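Local coordinates for uncharacterized protein (Trypanosoma congolense, PDB 4E40), which serves as a haptoglobin-hemoglobin receptor of the trypanosome cell surface, probably taking up host haem iron, here represented by its elongated helical-bundle ectodomain, at residues A[55-60]-A[100-105]; A[110-115]-A[217-222]. All coordinates share one frame; numbering follows the deposited sequence. Where two conformers were deposited one is given.

Contact 1: A[55-60]-A[100-105]; sequences DILAKG and HVKEEV. Unlike the reference sequence in segment 55-60: Asp-55 (reference Glu).
Val-101 is the bump of this contact: its CG1 methyl projects from helix 82-147 into the hollow between Ile-56 and Leu-57 on helix 28-73. One wall of that hollow is the branch methyl of Ile-56, with CG2 lying 3.7 Å from CG1 of Val-101. The other is Leu-57, whose CD1 stands 4.2 Å from the same CG1 methyl. Gly-60, one turn on from Ile-56, has no side chain on the side facing Val-101, so nothing projects from it towards the valine's CG1. The CG1 branch reaches the hollow because it is turned anti to the backbone N (chi1 175°). One turn further on, Val-105 flanks the same two residues more loosely, with CG2 4.3 Å from CG2 of Ile-56. Leu-57 starts off at the flank of the interface, but its branched end swings inward until CD1 packs on CG of Lys-102 at 3.6 Å. The lysine thus lends its aliphatic stem to close the margin of the apolar seam, while the rest of its chain leads away. All contacts across the pair are apolar, and the two helix segments run nearly antiparallel, at 166°, with axes 10.0 Å apart. Helix 192-246 packs against the second of them, Gln-229 touching Val-101 and both Ala-222 and Lys-225 touching Glu-104, which makes this seam one side of a three-helix bundle.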
# COMPACT_ATOMS: atom_id res chain seq x y z
N ASP A 55 19.30 6.91 -11.29
CA ASP A 55 19.82 7.91 -12.20
C ASP A 55 20.52 8.99 -11.38
O ASP A 55 21.61 9.42 -11.73
CB ASP A 55 18.71 8.57 -13.03
CG ASP A 55 19.25 9.51 -14.12
OD1 ASP A 55 20.07 9.06 -14.96
OD2 ASP A 55 18.86 10.69 -14.18
N ILE A 56 19.86 9.38 -10.29
CA ILE A 56 20.44 10.41 -9.38
C ILE A 56 21.81 9.96 -8.87
O ILE A 56 22.76 10.75 -8.88
CB ILE A 56 19.46 10.68 -8.21
CG1 ILE A 56 18.34 11.54 -8.78
CG2 ILE A 56 20.19 11.45 -7.09
CD1 ILE A 56 17.18 11.61 -7.81
N LEU A 57 21.91 8.68 -8.50
CA LEU A 57 23.17 8.16 -7.97
C LEU A 57 24.25 8.16 -9.07
O LEU A 57 25.37 8.51 -8.79
CB LEU A 57 22.98 6.72 -7.46
CG LEU A 57 24.18 6.31 -6.61
CD1 LEU A 57 24.68 7.29 -5.53
CD2 LEU A 57 23.86 4.97 -5.95
N ALA A 58 23.88 7.75 -10.26
CA ALA A 58 24.86 7.72 -11.37
C ALA A 58 25.35 9.16 -11.69
O ALA A 58 26.54 9.38 -11.85
CB ALA A 58 24.21 7.05 -12.56
N LYS A 59 24.42 10.14 -11.72
CA LYS A 59 24.88 11.53 -11.98
C LYS A 59 25.78 12.05 -10.88
O LYS A 59 26.71 12.80 -11.12
CB LYS A 59 23.65 12.46 -12.14
CG LYS A 59 22.95 12.28 -13.46
CD LYS A 59 21.67 13.13 -13.47
CE LYS A 59 20.94 13.21 -14.82
NZ LYS A 59 21.42 12.15 -15.76
N GLY A 60 25.46 11.68 -9.62
CA GLY A 60 26.29 12.06 -8.48
C GLY A 60 27.70 11.45 -8.52
O GLY A 60 28.70 12.17 -8.33
N HIS A 100 25.37 12.26 1.17
CA HIS A 100 23.94 12.41 1.46
C HIS A 100 23.03 11.93 0.34
O HIS A 100 21.99 11.38 0.62
CB HIS A 100 23.60 13.87 1.83
CG HIS A 100 24.45 14.41 2.90
ND1 HIS A 100 24.51 13.84 4.18
CD2 HIS A 100 25.23 15.55 2.93
CE1 HIS A 100 25.34 14.57 4.93
NE2 HIS A 100 25.78 15.64 4.19
N VAL A 101 23.45 12.13 -0.91
CA VAL A 101 22.74 11.51 -2.03
C VAL A 101 22.57 10.01 -1.77
O VAL A 101 21.46 9.45 -1.89
CB VAL A 101 23.47 11.71 -3.37
CG1 VAL A 101 22.72 10.91 -4.51
CG2 VAL A 101 23.46 13.20 -3.76
N LYS A 102 23.66 9.36 -1.39
CA LYS A 102 23.63 7.91 -1.18
C LYS A 102 22.71 7.54 -0.02
O LYS A 102 21.95 6.59 -0.10
CB LYS A 102 25.04 7.41 -0.90
CG LYS A 102 25.91 7.41 -2.15
CD LYS A 102 27.38 7.16 -1.81
CE LYS A 102 27.56 5.91 -1.00
NZ LYS A 102 28.95 5.41 -1.20
N GLU A 103 22.76 8.33 1.08
CA GLU A 103 21.84 8.10 2.21
C GLU A 103 20.39 8.20 1.79
O GLU A 103 19.55 7.31 2.10
CB GLU A 103 22.13 9.15 3.29
CG GLU A 103 23.41 8.91 4.06
CD GLU A 103 23.99 10.14 4.78
OE1 GLU A 103 23.39 11.24 4.61
OE2 GLU A 103 25.02 10.04 5.42
N GLU A 104 20.06 9.23 1.01
CA GLU A 104 18.66 9.37 0.54
C GLU A 104 18.21 8.33 -0.45
O GLU A 104 17.07 7.86 -0.37
CB GLU A 104 18.38 10.77 0.02
CG GLU A 104 18.69 11.87 1.04
CD GLU A 104 17.79 11.80 2.28
OE1 GLU A 104 16.69 11.20 2.18
OE2 GLU A 104 18.20 12.38 3.30
N VAL A 105 19.11 7.91 -1.33
CA VAL A 105 18.79 6.89 -2.34
C VAL A 105 18.64 5.55 -1.64
O VAL A 105 17.78 4.76 -2.06
CB VAL A 105 19.85 6.92 -3.47
CG1 VAL A 105 19.70 5.68 -4.41
CG2 VAL A 105 19.67 8.22 -4.28

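Contact 2: A[110-115]-A[217-222]. Unlike the reference sequence in segment 110-115: Val-112 (reference Ala).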
# COMPACT_ATOMS: atom_id res chain seq x y z
N LYS A 110 14.72 1.39 0.36
CA LYS A 110 14.06 0.73 1.49
C LYS A 110 12.55 0.86 1.32
O LYS A 110 11.82 -0.13 1.53
CB LYS A 110 14.49 1.31 2.84
CG LYS A 110 15.94 0.96 3.23
CD LYS A 110 16.42 1.65 4.52
CE LYS A 110 17.91 1.38 4.80
NZ LYS A 110 18.32 -0.02 4.52
N LYS A 111 12.11 2.06 0.91
CA LYS A 111 10.65 2.28 0.77
C LYS A 111 10.09 1.52 -0.38
O LYS A 111 8.91 1.05 -0.31
CB LYS A 111 10.30 3.80 0.62
CG LYS A 111 10.77 4.62 1.78
CD LYS A 111 10.25 4.25 3.15
CE LYS A 111 11.19 4.86 4.17
NZ LYS A 111 10.55 4.93 5.50
N VAL A 112 10.82 1.46 -1.48
CA VAL A 112 10.38 0.66 -2.62
C VAL A 112 10.19 -0.80 -2.14
O VAL A 112 9.17 -1.42 -2.45
CB VAL A 112 11.40 0.65 -3.73
CG1 VAL A 112 11.19 -0.48 -4.75
CG2 VAL A 112 11.41 2.05 -4.43
N ASN A 113 11.17 -1.33 -1.44
CA ASN A 113 11.05 -2.73 -0.96
C ASN A 113 9.91 -2.90 0.02
O ASN A 113 9.18 -3.95 -0.06
CB ASN A 113 12.40 -3.20 -0.38
CG ASN A 113 13.43 -3.48 -1.48
OD1 ASN A 113 13.07 -3.81 -2.60
ND2 ASN A 113 14.68 -3.33 -1.18
N GLU A 114 9.67 -1.91 0.88
CA GLU A 114 8.56 -1.97 1.81
C GLU A 114 7.24 -1.99 1.05
O GLU A 114 6.33 -2.77 1.41
CB GLU A 114 8.57 -0.83 2.82
CG GLU A 114 9.74 -1.09 3.79
CD GLU A 114 10.05 0.03 4.79
OE1 GLU A 114 9.58 1.16 4.61
OE2 GLU A 114 10.86 -0.21 5.72
N ILE A 115 7.12 -1.15 0.02
CA ILE A 115 5.86 -1.13 -0.76
C ILE A 115 5.62 -2.47 -1.46
O ILE A 115 4.45 -2.95 -1.54
CB ILE A 115 5.89 0.03 -1.78
CG1 ILE A 115 5.73 1.34 -0.98
CG2 ILE A 115 4.80 -0.11 -2.85
CD1 ILE A 115 6.08 2.59 -1.81
N GLU A 217 4.81 8.29 0.55
CA GLU A 217 5.05 9.73 0.86
C GLU A 217 6.51 9.84 1.32
O GLU A 217 7.23 10.79 0.90
CB GLU A 217 4.10 10.26 1.96
CG GLU A 217 2.65 10.44 1.47
CD GLU A 217 1.72 11.02 2.56
OE1 GLU A 217 1.87 10.66 3.76
OE2 GLU A 217 0.79 11.80 2.22
N GLU A 218 6.93 8.91 2.16
CA GLU A 218 8.34 8.88 2.64
C GLU A 218 9.34 8.70 1.51
O GLU A 218 10.43 9.34 1.47
CB GLU A 218 8.53 7.83 3.73
CG GLU A 218 7.77 8.11 5.03
CD GLU A 218 7.43 6.86 5.83
OE1 GLU A 218 7.85 5.75 5.43
OE2 GLU A 218 6.71 6.99 6.84
N LEU A 219 8.99 7.86 0.54
CA LEU A 219 9.81 7.69 -0.67
C LEU A 219 10.00 9.00 -1.43
O LEU A 219 11.13 9.38 -1.82
CB LEU A 219 9.18 6.60 -1.56
CG LEU A 219 10.01 6.09 -2.73
CD1 LEU A 219 9.32 4.80 -3.16
CD2 LEU A 219 10.15 7.05 -3.92
N GLU A 220 8.88 9.70 -1.60
CA GLU A 220 8.91 10.94 -2.31
C GLU A 220 9.71 11.98 -1.56
O GLU A 220 10.44 12.74 -2.25
CB GLU A 220 7.46 11.45 -2.53
CG GLU A 220 7.40 12.70 -3.40
CD GLU A 220 8.24 12.69 -4.67
OE1 GLU A 220 8.93 13.73 -4.88
OE2 GLU A 220 8.21 11.72 -5.48
N THR A 221 9.64 12.00 -0.25
CA THR A 221 10.43 12.97 0.55
C THR A 221 11.94 12.70 0.37
O THR A 221 12.75 13.62 0.17
CB THR A 221 10.03 12.92 2.00
OG1 THR A 221 8.69 13.43 2.09
CG2 THR A 221 10.97 13.76 2.88
N ALA A 222 12.29 11.43 0.39
CA ALA A 222 13.74 11.11 0.14
C ALA A 222 14.22 11.39 -1.26
O ALA A 222 15.39 11.77 -1.45
CB ALA A 222 13.97 9.62 0.54
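Lys-111 reaches Glu-218 through a bend early in its side chain: with CG beside the backbone N, a chi2 of -59° folds CD over towards helix 192-246, and the remainder runs out nearly straight to the ammonium group. Glu-218 instead extends beyond CG, and the two chains cross at about a right angle. There NZ of Lys-111 donates a hydrogen bond to OE1 of Glu-218 at 2.8 Å, the shortest approach between the segments and part of a salt bridge. The nitrogen comes from above the carboxylate, 50° out of its plane. Glu-114, one turn along from the lysine, adds a long ionic contact, its OE1 lying 4.0 Å from NZ of Lys-111. The ammonium group thus faces both carboxylates, close to one and far from the other, and would be expected to ease the repulsion between them, while OE2 of Glu-218 is also paired with Arg-215.

Beneath this charged margin the contact is apolar, a layering familiar from antiparallel helical bundles such as this receptor fold; the segments lie at 162°, with axes 9.3 Å apart. Lys-111 belongs to both layers, since its CB packs on CB of Leu-219 at 3.7 Å. From there Leu-219 sends CD1 inward to CG2 of Val-112, again at 3.7 Å. The same CD1 meets CD1 of Ile-115 at 4.1 Å, with the two side chains crossing almost perpendicularly. Helix 28-73 covers the inner side: Ser-49 touches Leu-219, Arg-50 touches Val-112, and Asn-43 and Thr-46 touch Ile-115. The side chain of Ile-115 is also about 4 Å from that of Arg-42, a haem b-binding residue in another structure of this protein, although no haem is bound to this chain.

Contacts 1 and 2 follow one another along the chain, the first closing before the second opens, and their centres are about 14 Å apart. Helix 82-147 is common to both: it pairs with helix 28-73 in contact 1 and with helix 192-246 in contact 2. The two meet directly where CB of Glu-104 packs against O of Ala-222 at 3.5 Å. Because helix 82-147 runs antiparallel to both partners, helices 28-73 and 192-246 run in roughly the same direction, and the three form the rod of the receptor domain. Contact 1 lies about 25 Å from the centre of the chain and contact 2 about 11 Å, so they sample successive levels of one continuous bundle.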